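Local coordinates for titin (Homo sapiens, PDB 3LCY), which is a giant muscle filament protein that also carries a serine/threonine kinase, seen here as two tandem immunoglobulin domains of its A-band part, at residues Pro8-Glu13 with Cys29-Arg34; Lys53-Ser58 with Thr66-Glu71; Lys110-Gly115 with Ile189-Ile194; Leu121-Met126 with Thr159-Lys164; Thr19-Ala24 with Leu97-Gln102. All blocks are in the same frame, centred on the assembly; numbering follows the deposited sequence.

Interaction 1. Residues Pro8-Glu13 with Cys29-Arg34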
# COMPACT_ATOMS: atom_id res chain seq x y z
N PRO A 8 -20.24 -10.08 -24.04
CA PRO A 8 -20.39 -9.07 -23.00
C PRO A 8 -19.90 -7.70 -23.46
O PRO A 8 -18.82 -7.56 -24.00
CB PRO A 8 -19.49 -9.60 -21.89
CG PRO A 8 -19.42 -11.03 -22.12
CD PRO A 8 -19.42 -11.20 -23.59
N GLY A 9 -20.74 -6.70 -23.23
CA GLY A 9 -20.45 -5.33 -23.60
C GLY A 9 -20.42 -4.46 -22.37
O GLY A 9 -21.26 -4.59 -21.50
N ILE A 10 -19.45 -3.57 -22.30
CA ILE A 10 -19.34 -2.70 -21.16
C ILE A 10 -20.26 -1.50 -21.29
O ILE A 10 -20.19 -0.77 -22.25
CB ILE A 10 -17.88 -2.25 -20.97
CG1 ILE A 10 -17.02 -3.45 -20.58
CG2 ILE A 10 -17.77 -1.17 -19.94
CD1 ILE A 10 -15.58 -3.32 -20.91
N ARG A 11 -21.14 -1.32 -20.30
CA ARG A 11 -22.05 -0.18 -20.27
C ARG A 11 -21.40 0.90 -19.44
O ARG A 11 -21.35 2.05 -19.82
CB ARG A 11 -23.40 -0.56 -19.68
CG ARG A 11 -24.28 -1.27 -20.65
CD ARG A 11 -24.93 -0.29 -21.58
NE ARG A 11 -25.63 -0.95 -22.67
CZ ARG A 11 -26.88 -1.39 -22.60
NH1 ARG A 11 -27.57 -1.27 -21.49
NH2 ARG A 11 -27.42 -1.96 -23.64
N LYS A 12 -20.89 0.50 -18.29
CA LYS A 12 -20.16 1.35 -17.40
C LYS A 12 -18.90 0.60 -17.05
O LYS A 12 -18.95 -0.50 -16.55
CB LYS A 12 -20.98 1.65 -16.15
CG LYS A 12 -20.32 2.54 -15.13
CD LYS A 12 -19.66 1.73 -14.02
CE LYS A 12 -18.80 2.62 -13.13
NZ LYS A 12 -18.07 1.85 -12.10
N GLU A 13 -17.75 1.18 -17.34
CA GLU A 13 -16.48 0.56 -17.02
C GLU A 13 -16.10 0.82 -15.57
O GLU A 13 -16.61 1.73 -14.95
CB GLU A 13 -15.40 1.07 -17.95
CG GLU A 13 -15.07 2.51 -17.77
CD GLU A 13 -13.92 2.91 -18.62
OE1 GLU A 13 -13.88 2.46 -19.78
OE2 GLU A 13 -13.06 3.65 -18.15
N CYS A 29 -19.12 -2.26 -11.94
CA CYS A 29 -19.12 -2.04 -13.38
C CYS A 29 -20.37 -2.65 -13.99
O CYS A 29 -20.98 -3.55 -13.41
CB CYS A 29 -17.87 -2.65 -14.02
SG CYS A 29 -17.81 -4.45 -13.95
N GLN A 30 -20.76 -2.23 -15.18
CA GLN A 30 -21.87 -2.83 -15.89
C GLN A 30 -21.49 -3.46 -17.18
O GLN A 30 -21.02 -2.81 -18.04
CB GLN A 30 -22.88 -1.78 -16.22
CG GLN A 30 -23.19 -0.91 -15.14
CD GLN A 30 -24.56 -0.44 -15.25
OE1 GLN A 30 -25.24 -0.75 -16.19
NE2 GLN A 30 -24.99 0.31 -14.29
N ILE A 31 -21.76 -4.73 -17.31
CA ILE A 31 -21.51 -5.49 -18.51
C ILE A 31 -22.72 -6.31 -18.89
O ILE A 31 -23.26 -7.02 -18.10
CB ILE A 31 -20.34 -6.40 -18.31
CG1 ILE A 31 -19.15 -5.61 -17.80
CG2 ILE A 31 -19.98 -7.04 -19.57
CD1 ILE A 31 -18.11 -6.41 -17.14
N VAL A 32 -23.16 -6.16 -20.13
CA VAL A 32 -24.34 -6.85 -20.61
C VAL A 32 -24.05 -7.81 -21.75
O VAL A 32 -23.28 -7.50 -22.66
CB VAL A 32 -25.41 -5.85 -21.05
CG1 VAL A 32 -25.95 -5.11 -19.85
CG2 VAL A 32 -24.83 -4.87 -22.03
N GLY A 33 -24.66 -8.99 -21.70
CA GLY A 33 -24.48 -10.00 -22.72
C GLY A 33 -25.63 -10.96 -22.74
O GLY A 33 -26.35 -11.03 -21.79
N ARG A 34 -25.81 -11.68 -23.83
CA ARG A 34 -26.77 -12.76 -23.93
C ARG A 34 -26.04 -13.88 -24.53
O ARG A 34 -25.56 -13.78 -25.61
CB ARG A 34 -27.87 -12.38 -24.85
CG ARG A 34 -28.77 -11.33 -24.34
CD ARG A 34 -29.33 -10.56 -25.49
NE ARG A 34 -30.21 -9.49 -25.07
CZ ARG A 34 -31.51 -9.47 -25.32
NH1 ARG A 34 -32.07 -10.47 -25.98
NH2 ARG A 34 -32.24 -8.45 -24.90
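A classic beta bulge sets two residues, Arg-11 and Lys-12, opposite the single Gln-30, whose carbonyl oxygen takes two successive amides: a firm bond from Arg-11 N at 2.7 Å and a weak one from Lys-12 N at 3.3 Å. Before the bulge, Gly-9 and Val-32 form an antiparallel hydrogen-bonded pair; after it, Gln-30 N donates to Lys-12 O, in the carbonyl plane and on a lone pair. Following Arg-11 outward, CB rests 3.7 Å from Gln-30 CB, CG passes 3.9 Å from Val-32 CG2, and a bend at chi2 (-79°) carries the chain across that valine at about a right angle. NE and CZ each stay 4.1 Å from Val-32 CG2, which lies over one guanidinium face, toward its rim, while Arg-61 brings a like charge close to NH1. On the other face Ile-10 lies beside Ile-31 at the exposed margin, and Pro-8 CB meets Ile-31 CG2 at 3.5 Å; Pro-8 and Ile-31 are buried against strands 76-83 and 88-103. The chemistry is thus divided: backbone bonds hold the edge strand through the bulge, buried aliphatic contacts back one face, and the arginine gives Val-32 apolar cover without a salt bridge across the pair.

Interaction 2. Residues Lys53-Ser58 with Thr66-Glu71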
# COMPACT_ATOMS: atom_id res chain seq x y z
N LYS A 53 -14.10 -11.43 3.12
CA LYS A 53 -13.31 -10.28 2.73
C LYS A 53 -13.66 -9.81 1.32
O LYS A 53 -13.73 -8.61 1.06
CB LYS A 53 -11.81 -10.58 2.83
CG LYS A 53 -10.92 -9.39 2.53
CD LYS A 53 -9.45 -9.75 2.62
CE LYS A 53 -8.58 -8.53 2.38
NZ LYS A 53 -7.12 -8.85 2.40
N TYR A 54 -13.87 -10.75 0.41
CA TYR A 54 -14.24 -10.41 -0.96
C TYR A 54 -15.67 -10.81 -1.26
O TYR A 54 -15.93 -11.94 -1.68
CB TYR A 54 -13.29 -11.08 -1.95
CG TYR A 54 -11.83 -10.77 -1.73
CD1 TYR A 54 -11.32 -9.50 -1.98
CD2 TYR A 54 -10.95 -11.75 -1.30
CE1 TYR A 54 -9.98 -9.21 -1.79
CE2 TYR A 54 -9.61 -11.47 -1.10
CZ TYR A 54 -9.13 -10.20 -1.35
OH TYR A 54 -7.80 -9.93 -1.15
N LYS A 55 -16.61 -9.90 -1.04
CA LYS A 55 -18.01 -10.15 -1.33
C LYS A 55 -18.29 -9.84 -2.80
O LYS A 55 -17.82 -8.84 -3.33
CB LYS A 55 -18.91 -9.31 -0.43
CG LYS A 55 -18.49 -9.29 1.03
CD LYS A 55 -19.49 -8.51 1.88
CE LYS A 55 -18.90 -8.15 3.23
NZ LYS A 55 -18.42 -9.35 3.98
N MET A 56 -19.02 -10.71 -3.48
CA MET A 56 -19.30 -10.49 -4.89
C MET A 56 -20.78 -10.45 -5.21
O MET A 56 -21.51 -11.35 -4.89
CB MET A 56 -18.62 -11.57 -5.71
CG MET A 56 -17.26 -11.89 -5.18
SD MET A 56 -16.32 -13.04 -6.14
CE MET A 56 -14.70 -12.72 -5.52
N SER A 57 -21.20 -9.39 -5.88
CA SER A 57 -22.60 -9.20 -6.23
C SER A 57 -22.84 -9.01 -7.72
O SER A 57 -22.12 -8.28 -8.38
CB SER A 57 -23.15 -8.00 -5.49
OG SER A 57 -24.23 -7.42 -6.17
N SER A 58 -23.83 -9.70 -8.25
CA SER A 58 -24.22 -9.52 -9.64
C SER A 58 -25.71 -9.74 -9.86
O SER A 58 -26.27 -10.68 -9.36
CB SER A 58 -23.41 -10.43 -10.53
OG SER A 58 -23.49 -10.00 -11.86
N THR A 66 -16.86 -6.27 -3.34
CA THR A 66 -16.69 -5.55 -2.10
C THR A 66 -15.47 -6.07 -1.39
O THR A 66 -15.38 -7.25 -1.09
CB THR A 66 -17.90 -5.72 -1.18
OG1 THR A 66 -19.08 -5.24 -1.84
CG2 THR A 66 -17.70 -4.95 0.11
N VAL A 67 -14.54 -5.18 -1.10
CA VAL A 67 -13.33 -5.57 -0.40
C VAL A 67 -13.35 -4.99 0.99
O VAL A 67 -13.49 -3.79 1.15
CB VAL A 67 -12.08 -5.06 -1.13
CG1 VAL A 67 -10.82 -5.46 -0.36
CG2 VAL A 67 -12.03 -5.58 -2.55
N MET A 68 -13.19 -5.84 1.99
CA MET A 68 -13.16 -5.35 3.35
C MET A 68 -11.68 -5.18 3.57
O MET A 68 -10.96 -6.14 3.82
CB MET A 68 -13.74 -6.39 4.31
CG MET A 68 -15.10 -6.90 3.91
SD MET A 68 -16.31 -5.61 3.62
CE MET A 68 -16.42 -4.87 5.23
N THR A 69 -11.23 -3.95 3.46
CA THR A 69 -9.86 -3.66 3.60
C THR A 69 -9.32 -3.84 4.98
O THR A 69 -9.92 -3.48 5.91
CB THR A 69 -9.56 -2.28 3.07
OG1 THR A 69 -10.08 -1.29 3.95
CG2 THR A 69 -10.18 -2.12 1.77
N GLU A 70 -8.17 -4.45 5.08
CA GLU A 70 -7.54 -4.66 6.34
C GLU A 70 -6.13 -4.16 6.35
O GLU A 70 -5.64 -3.77 7.34
CB GLU A 70 -7.58 -6.12 6.69
CG GLU A 70 -7.35 -7.03 5.54
CD GLU A 70 -7.06 -8.45 5.92
OE1 GLU A 70 -7.06 -8.75 7.09
OE2 GLU A 70 -6.84 -9.28 5.06
N GLU A 71 -5.49 -4.20 5.21
CA GLU A 71 -4.08 -3.89 5.09
C GLU A 71 -3.78 -3.10 3.86
O GLU A 71 -4.51 -3.06 2.96
CB GLU A 71 -3.24 -5.16 5.13
CG GLU A 71 -3.42 -6.04 3.95
CD GLU A 71 -2.56 -7.24 3.93
OE1 GLU A 71 -1.80 -7.44 4.84
OE2 GLU A 71 -2.67 -8.02 3.00
O HOH W 1 -20.52 -6.65 -3.58
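Strands 54-58 and 66-68 run antiparallel at 164°, with Lys-55 and Thr-66 as a hydrogen-bonded pair joined by both amides and Met-68 N donating to Lys-53 O just beyond. Lys-53, every torsion near 180°, is fully extended, passing CG over the centre of one face of its neighbour Tyr-54 and bringing NZ to Glu-70 OE2 at 2.7 Å. This salt bridge uses the anti lone pair of the carboxylate oxygen, and the two side chains cross at about a right angle; Asp-74 supplies a second carboxylate to the same ammonium. Tyr-54 itself lies alongside Val-67, whose CG2 stands at the ring edge, 4.0 Å from CD1. On the opposite face Lys-55 CB packs 3.8 Å from Thr-66 CB, while its CE comes within 3.6 Å of Met-68 SD. A bend at chi4 (-56°) turns Lys-55 NZ back to the carbonyl of Arg-52. A water sits 2.7 Å from Thr-66 OG1 and makes a weak bond to Lys-55 O. The hairpin forms one margin of a four-stranded antiparallel sheet: strand 24-34 flanks strand 62-68 on its other side, Val-67 touching Leu-27, and Tyr-54 leans on Leu-48 of strand 46-48.

Interaction 3. Residues Lys110-Gly115 with Ile189-Ile194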
# COMPACT_ATOMS: atom_id res chain seq x y z
N LYS A 110 12.00 0.32 18.99
CA LYS A 110 12.67 0.35 20.28
C LYS A 110 13.18 1.76 20.58
O LYS A 110 13.31 2.58 19.68
CB LYS A 110 13.83 -0.65 20.32
CG LYS A 110 13.41 -2.10 20.20
CD LYS A 110 14.60 -3.04 20.29
CE LYS A 110 15.36 -2.83 21.59
NZ LYS A 110 14.50 -3.04 22.79
N GLU A 111 13.45 2.03 21.85
CA GLU A 111 13.91 3.36 22.25
C GLU A 111 15.32 3.64 21.76
O GLU A 111 15.62 4.74 21.29
CB GLU A 111 13.86 3.51 23.78
CG GLU A 111 14.25 4.89 24.27
CD GLU A 111 14.60 4.91 25.74
OE1 GLU A 111 14.94 6.00 26.26
OE2 GLU A 111 14.54 3.85 26.39
N LYS A 112 16.19 2.65 21.89
CA LYS A 112 17.59 2.81 21.55
C LYS A 112 18.04 1.79 20.51
O LYS A 112 17.63 0.64 20.54
CB LYS A 112 18.46 2.67 22.80
CG LYS A 112 18.22 3.76 23.83
CD LYS A 112 19.20 3.64 24.99
CE LYS A 112 20.63 3.82 24.52
NZ LYS A 112 21.58 3.71 25.66
N TYR A 113 18.89 2.24 19.59
CA TYR A 113 19.48 1.34 18.60
C TYR A 113 20.99 1.44 18.64
O TYR A 113 21.54 2.52 18.85
CB TYR A 113 18.95 1.65 17.20
CG TYR A 113 17.50 1.26 17.00
CD1 TYR A 113 17.17 -0.04 16.63
CD2 TYR A 113 16.48 2.18 17.18
CE1 TYR A 113 15.85 -0.41 16.45
CE2 TYR A 113 15.16 1.81 17.00
CZ TYR A 113 14.85 0.52 16.63
OH TYR A 113 13.54 0.16 16.45
N TYR A 114 21.67 0.32 18.44
CA TYR A 114 23.11 0.27 18.60
C TYR A 114 23.84 -0.10 17.31
O TYR A 114 23.54 -1.11 16.68
CB TYR A 114 23.49 -0.72 19.70
CG TYR A 114 22.95 -0.35 21.06
CD1 TYR A 114 23.72 0.36 21.97
CD2 TYR A 114 21.66 -0.70 21.42
CE1 TYR A 114 23.22 0.69 23.21
CE2 TYR A 114 21.15 -0.37 22.66
CZ TYR A 114 21.94 0.33 23.55
OH TYR A 114 21.44 0.66 24.79
N GLY A 115 24.82 0.71 16.94
CA GLY A 115 25.61 0.46 15.75
C GLY A 115 27.08 0.25 16.09
O GLY A 115 27.65 1.03 16.83
N ILE A 189 11.20 9.19 17.94
CA ILE A 189 12.59 9.51 18.24
C ILE A 189 13.40 8.27 18.57
O ILE A 189 13.05 7.50 19.48
CB ILE A 189 12.70 10.53 19.38
CG1 ILE A 189 12.21 11.91 18.91
CG2 ILE A 189 14.13 10.62 19.88
CD1 ILE A 189 12.33 12.99 19.96
N LEU A 190 14.48 8.06 17.83
CA LEU A 190 15.34 6.90 18.02
C LEU A 190 16.68 7.33 18.60
O LEU A 190 17.38 8.16 18.01
CB LEU A 190 15.57 6.17 16.69
CG LEU A 190 14.36 5.61 15.93
CD1 LEU A 190 13.47 6.72 15.39
CD2 LEU A 190 14.83 4.72 14.80
N ASP A 191 17.03 6.78 19.75
CA ASP A 191 18.30 7.09 20.39
C ASP A 191 19.39 6.15 19.89
O ASP A 191 19.35 4.95 20.16
CB ASP A 191 18.17 6.99 21.91
CG ASP A 191 19.28 7.72 22.64
OD1 ASP A 191 19.78 8.73 22.09
OD2 ASP A 191 19.65 7.30 23.75
N VAL A 192 20.35 6.69 19.17
CA VAL A 192 21.42 5.88 18.59
C VAL A 192 22.71 5.95 19.40
O VAL A 192 23.17 7.04 19.76
CB VAL A 192 21.72 6.30 17.13
CG1 VAL A 192 22.98 5.61 16.63
CG2 VAL A 192 20.54 5.97 16.23
N GLU A 193 23.29 4.80 19.68
CA GLU A 193 24.52 4.72 20.44
C GLU A 193 25.56 3.94 19.64
O GLU A 193 25.23 2.93 19.03
CB GLU A 193 24.26 4.03 21.78
CG GLU A 193 25.26 4.38 22.87
CD GLU A 193 24.98 5.72 23.52
OE1 GLU A 193 25.90 6.55 23.60
OE2 GLU A 193 23.83 5.95 23.94
N ILE A 194 26.81 4.40 19.64
CA ILE A 194 27.86 3.72 18.90
C ILE A 194 28.81 2.97 19.84
O ILE A 194 29.35 3.55 20.77
CB ILE A 194 28.67 4.70 18.05
CG1 ILE A 194 27.74 5.64 17.29
CG2 ILE A 194 29.56 3.95 17.08
CD1 ILE A 194 26.77 4.93 16.38
O HOH W 2 11.83 4.88 18.73
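Tyr-113 overlaps Leu-190 at its CD2-CE2 side, CE2 standing 3.7 Å from Leu-190 CD2, and the two side chains meet at a slant. The ring reaches back along its own segment, where its OH accepts a bond from Lys-110 N at 3.0 Å. The next tyrosine serves the other face of the sheet: Tyr-114 runs beside Glu-193, with CD1 3.7 Å from Glu-193 CB and the ring and carboxylate planes 42° apart. Lys-112 shares that face. Its aliphatic part lies alongside Asp-191, CG being 3.8 Å from Asp-191 CB, and a bend at chi3 (63°) swings NZ toward Glu-193 OE2 in a long salt bridge of 3.6 Å; the same ammonium makes a weak bond to Tyr-114 OH. Beneath these side chains the backbones form a parallel ladder in which Asp-191 and Glu-193 each donate and accept, the bond from Glu-193 N to Tyr-113 O being 3.0 Å long. A water joins Lys-110 O to Ile-189 O just before the first rung. Strand 112-116 is an outermost strand of its sheet within the chain; strand 173-180 pairs with the far side of strand 185-195, and Leu-190 and Val-192 face Leu-123 and Leu-121 of strand 121-130.

Interaction 4. Residues Leu121-Met126 with Thr159-Lys164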
# COMPACT_ATOMS: atom_id res chain seq x y z
N LEU A 121 24.96 1.17 9.68
CA LEU A 121 23.76 1.03 10.50
C LEU A 121 22.51 1.32 9.68
O LEU A 121 22.40 2.38 9.05
CB LEU A 121 23.83 1.96 11.71
CG LEU A 121 22.60 1.93 12.62
CD1 LEU A 121 22.33 0.52 13.10
CD2 LEU A 121 22.78 2.88 13.80
N ARG A 122 21.58 0.38 9.68
CA ARG A 122 20.35 0.54 8.91
C ARG A 122 19.13 0.61 9.82
O ARG A 122 18.87 -0.30 10.60
CB ARG A 122 20.20 -0.60 7.90
CG ARG A 122 21.43 -0.82 7.03
CD ARG A 122 21.29 -2.05 6.13
NE ARG A 122 20.86 -1.71 4.78
CZ ARG A 122 21.69 -1.39 3.79
NH1 ARG A 122 21.22 -1.09 2.58
NH2 ARG A 122 23.00 -1.36 4.00
N LEU A 123 18.36 1.69 9.69
CA LEU A 123 17.14 1.85 10.46
C LEU A 123 16.02 1.58 9.46
O LEU A 123 15.86 2.31 8.49
CB LEU A 123 17.05 3.26 11.03
CG LEU A 123 17.65 3.47 12.43
CD1 LEU A 123 18.84 2.58 12.64
CD2 LEU A 123 18.02 4.92 12.64
N HIS A 124 15.26 0.53 9.71
CA HIS A 124 14.19 0.11 8.82
C HIS A 124 12.82 0.28 9.48
O HIS A 124 12.37 -0.59 10.22
CB HIS A 124 14.41 -1.35 8.41
CG HIS A 124 13.45 -1.85 7.38
ND1 HIS A 124 13.58 -1.57 6.04
CD2 HIS A 124 12.33 -2.61 7.50
CE1 HIS A 124 12.59 -2.14 5.37
NE2 HIS A 124 11.82 -2.78 6.24
N VAL A 125 12.17 1.40 9.20
CA VAL A 125 10.91 1.74 9.86
C VAL A 125 9.68 1.43 9.00
O VAL A 125 9.47 2.03 7.95
CB VAL A 125 10.86 3.23 10.26
CG1 VAL A 125 9.57 3.54 10.99
CG2 VAL A 125 12.06 3.59 11.12
N MET A 126 8.86 0.50 9.47
CA MET A 126 7.61 0.17 8.81
C MET A 126 6.52 1.16 9.25
O MET A 126 6.42 1.53 10.40
CB MET A 126 7.19 -1.26 9.10
CG MET A 126 8.19 -2.31 8.67
SD MET A 126 8.33 -2.56 6.91
CE MET A 126 6.79 -3.36 6.52
N THR A 159 10.32 3.47 5.50
CA THR A 159 11.38 4.44 5.25
C THR A 159 12.69 3.87 5.79
O THR A 159 12.80 3.54 6.97
CB THR A 159 11.07 5.80 5.90
OG1 THR A 159 12.21 6.66 5.79
CG2 THR A 159 10.70 5.62 7.37
N HIS A 160 13.67 3.74 4.90
CA HIS A 160 14.90 3.03 5.23
C HIS A 160 16.12 3.94 5.23
O HIS A 160 16.51 4.46 4.18
CB HIS A 160 15.11 1.87 4.26
CG HIS A 160 16.23 0.94 4.64
ND1 HIS A 160 16.02 -0.20 5.38
CD2 HIS A 160 17.56 0.99 4.39
CE1 HIS A 160 17.18 -0.81 5.57
NE2 HIS A 160 18.12 -0.11 4.98
N LEU A 161 16.71 4.14 6.40
CA LEU A 161 17.91 4.97 6.53
C LEU A 161 19.15 4.11 6.73
O LEU A 161 19.22 3.32 7.68
CB LEU A 161 17.76 5.95 7.70
CG LEU A 161 19.02 6.73 8.09
CD1 LEU A 161 19.44 7.66 6.96
CD2 LEU A 161 18.80 7.52 9.37
N VAL A 162 20.13 4.30 5.89
CA VAL A 162 21.40 3.64 6.01
C VAL A 162 22.61 4.58 6.25
O VAL A 162 22.85 5.49 5.55
CB VAL A 162 21.61 2.63 4.85
CG1 VAL A 162 21.21 3.16 3.61
CG2 VAL A 162 22.97 2.23 4.75
N MET A 163 23.35 4.32 7.29
CA MET A 163 24.46 5.16 7.62
C MET A 163 25.74 4.39 7.50
O MET A 163 25.92 3.40 8.11
CB MET A 163 24.26 5.76 8.99
CG MET A 163 23.27 6.89 8.98
SD MET A 163 22.66 7.52 10.50
CE MET A 163 22.72 6.13 11.52
N LYS A 164 26.63 4.88 6.68
CA LYS A 164 27.88 4.22 6.45
C LYS A 164 28.95 4.64 7.41
O LYS A 164 29.05 5.77 7.72
CB LYS A 164 28.37 4.50 5.06
CG LYS A 164 28.36 3.32 4.22
CD LYS A 164 28.90 3.56 2.84
CE LYS A 164 27.84 3.90 1.83
NZ LYS A 164 28.46 4.25 0.52
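Leu-121 pairs with Met-163 through two backbone bonds, and beyond them its CD2 lies 4.0 Å from Met-163 CE, the side chains alongside each other. Arg-122 turns to the other face. A bend at chi3 brings NE to His-160 NE2 at 3.2 Å, a weak bond of 132°, with guanidinium and ring planes 44° apart; Val-162 CG2 lies over one face of the guanidinium, 3.7 Å from NH2. Leu-123 repeats the double backbone bond with Leu-161, and its carbonyl oxygen also stands over a face of the His-160 ring. His-124 follows, its CG anti to the backbone N, which sets ND1 2.9 Å from His-160 ND1; the rings meet rim to rim at 63°. Val-125 closes the ladder with Thr-159, CB touching CG2 at 3.8 Å, and Trp-137 packs on Leu-123, Val-125 and Leu-161. One face is therefore hydrophobic core, the other a polar row centred on His-160. The bond between the two ND1 atoms needs a proton on exactly one, the other offering its lone pair. If the weak bond from Arg-122 holds, His-160 would probably be neutral with its proton on ND1, and the nearby arginine would likewise disfavour a positive charge there.

Interaction 5. Residues Thr19-Ala24 with Leu97-Gln102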
# COMPACT_ATOMS: atom_id res chain seq x y z
N THR A 19 -11.29 4.45 -0.45
CA THR A 19 -11.97 4.12 0.79
C THR A 19 -10.99 4.16 1.95
O THR A 19 -9.78 3.99 1.77
CB THR A 19 -12.62 2.72 0.73
OG1 THR A 19 -13.61 2.61 1.76
CG2 THR A 19 -11.57 1.64 0.93
N LYS A 20 -11.51 4.40 3.15
CA LYS A 20 -10.68 4.42 4.35
C LYS A 20 -10.19 3.01 4.68
O LYS A 20 -10.97 2.06 4.70
CB LYS A 20 -11.45 4.99 5.54
CG LYS A 20 -10.71 4.88 6.86
CD LYS A 20 -11.59 5.26 8.04
CE LYS A 20 -10.86 5.08 9.36
NZ LYS A 20 -11.73 5.39 10.53
N LEU A 21 -8.89 2.89 4.93
CA LEU A 21 -8.31 1.61 5.30
C LEU A 21 -9.05 1.02 6.50
O LEU A 21 -9.23 1.70 7.52
CB LEU A 21 -6.82 1.76 5.62
CG LEU A 21 -6.08 0.49 6.05
CD1 LEU A 21 -6.27 -0.62 5.02
CD2 LEU A 21 -4.61 0.77 6.27
N GLY A 22 -9.48 -0.22 6.37
CA GLY A 22 -10.25 -0.87 7.42
C GLY A 22 -11.73 -0.90 7.11
O GLY A 22 -12.49 -1.64 7.74
N GLU A 23 -12.14 -0.09 6.14
CA GLU A 23 -13.54 -0.03 5.74
C GLU A 23 -13.78 -0.77 4.43
O GLU A 23 -12.84 -1.22 3.78
CB GLU A 23 -14.00 1.43 5.62
CG GLU A 23 -13.95 2.20 6.92
CD GLU A 23 -14.89 1.63 7.97
OE1 GLU A 23 -15.89 0.99 7.59
OE2 GLU A 23 -14.62 1.82 9.18
N ALA A 24 -15.05 -0.90 4.05
CA ALA A 24 -15.42 -1.62 2.84
C ALA A 24 -15.21 -0.77 1.59
O ALA A 24 -15.41 0.44 1.60
CB ALA A 24 -16.87 -2.08 2.92
N LEU A 97 -6.42 3.82 -0.89
CA LEU A 97 -6.70 3.79 0.53
C LEU A 97 -6.52 5.15 1.18
O LEU A 97 -5.82 6.02 0.65
CB LEU A 97 -5.82 2.76 1.24
CG LEU A 97 -5.97 1.31 0.78
CD1 LEU A 97 -5.05 0.41 1.57
CD2 LEU A 97 -7.41 0.85 0.91
N GLN A 98 -7.15 5.33 2.33
CA GLN A 98 -6.99 6.54 3.12
C GLN A 98 -6.63 6.17 4.56
O GLN A 98 -7.35 5.41 5.21
CB GLN A 98 -8.27 7.38 3.10
CG GLN A 98 -8.63 7.92 1.73
CD GLN A 98 -9.97 8.63 1.72
OE1 GLN A 98 -10.60 8.77 0.68
NE2 GLN A 98 -10.40 9.09 2.89
N ALA A 99 -5.52 6.70 5.04
CA ALA A 99 -5.06 6.40 6.39
C ALA A 99 -4.11 7.47 6.90
O ALA A 99 -3.15 7.84 6.21
CB ALA A 99 -4.40 5.03 6.44
N THR A 100 -4.38 7.98 8.10
CA THR A 100 -3.49 8.95 8.72
C THR A 100 -2.17 8.27 9.03
O THR A 100 -2.16 7.13 9.50
CB THR A 100 -4.09 9.50 10.02
OG1 THR A 100 -4.11 8.47 11.01
CG2 THR A 100 -5.50 10.01 9.79
N PRO A 101 -1.05 8.96 8.75
CA PRO A 101 0.28 8.39 8.99
C PRO A 101 0.37 7.78 10.38
O PRO A 101 -0.04 8.39 11.37
CB PRO A 101 1.20 9.60 8.87
CG PRO A 101 0.48 10.50 7.91
CD PRO A 101 -0.98 10.33 8.21
N GLN A 102 0.91 6.56 10.45
CA GLN A 102 0.99 5.82 11.70
C GLN A 102 2.11 4.80 11.63
O GLN A 102 2.20 4.03 10.67
CB GLN A 102 -0.34 5.09 11.95
CG GLN A 102 -0.26 4.01 13.01
CD GLN A 102 -1.44 3.05 12.96
OE1 GLN A 102 -2.21 3.05 11.99
NE2 GLN A 102 -1.60 2.24 14.00
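Leu-21 and Leu-97, which bury the largest areas here, meet through their methyl groups, Leu-21 CD1 lying 3.8 Å from Leu-97 CD1 as the two side chains slant past each other. Leu-21 holds its CG trans to the backbone N (chi1 179°), which sends the branch toward Leu-97, while its CB rests 4.1 Å from Ala-99 CB. Its amide is fixed as well: Leu-21 N donates to Gln-98 O at 3.0 Å, a nearly straight bond of 165°. Gln-98 is the third main contributor. Gln-98 N makes a weak bond to Thr-19 O, its CB packs 4.0 Å from Lys-20 CA, and its side-chain OE1 bonds Thr-18. After the parallel pairs Thr-19 with Leu-97 and Lys-20 with Gln-98, segment 19-24 leaves the sheet in a type II turn from Lys-20 to Glu-23, closed by Glu-23 N on Lys-20 O at 2.8 Å. Gly-22 takes a positive phi (102°) in its third position. Thr-19 OG1 spans the turn to Ala-24 O, donating from above the carbonyl plane at 2.8 Å. A short second strand, A', lying parallel to the last strand, G, is characteristic of I-set immunoglobulin folds.

Overall arrangement
The five contacts divide between two immunoglobulin domains in tandem. Interactions 1, 2 and 5 belong to the first, strand 88-103 of interaction 5 running on toward the second, which holds interactions 3 and 4. Interactions 1 and 2 reach neighbouring strands of one sheet, their centres about 21 Å apart. Interaction 2 meets interaction 5 directly: Thr-69 OG1 probably bonds Gly-22 N and Glu-23 O, at 2.7 and 2.8 Å. In the second domain interactions 3 and 4 lie face to face across the core, centres about 12 Å apart, Leu-190 CD2 touching Leu-123 CD2 at 3.9 Å. Strand 88-103 pairs with strand 121-130, linking interactions 5 and 4, whose nearest atoms are about 5 Å apart.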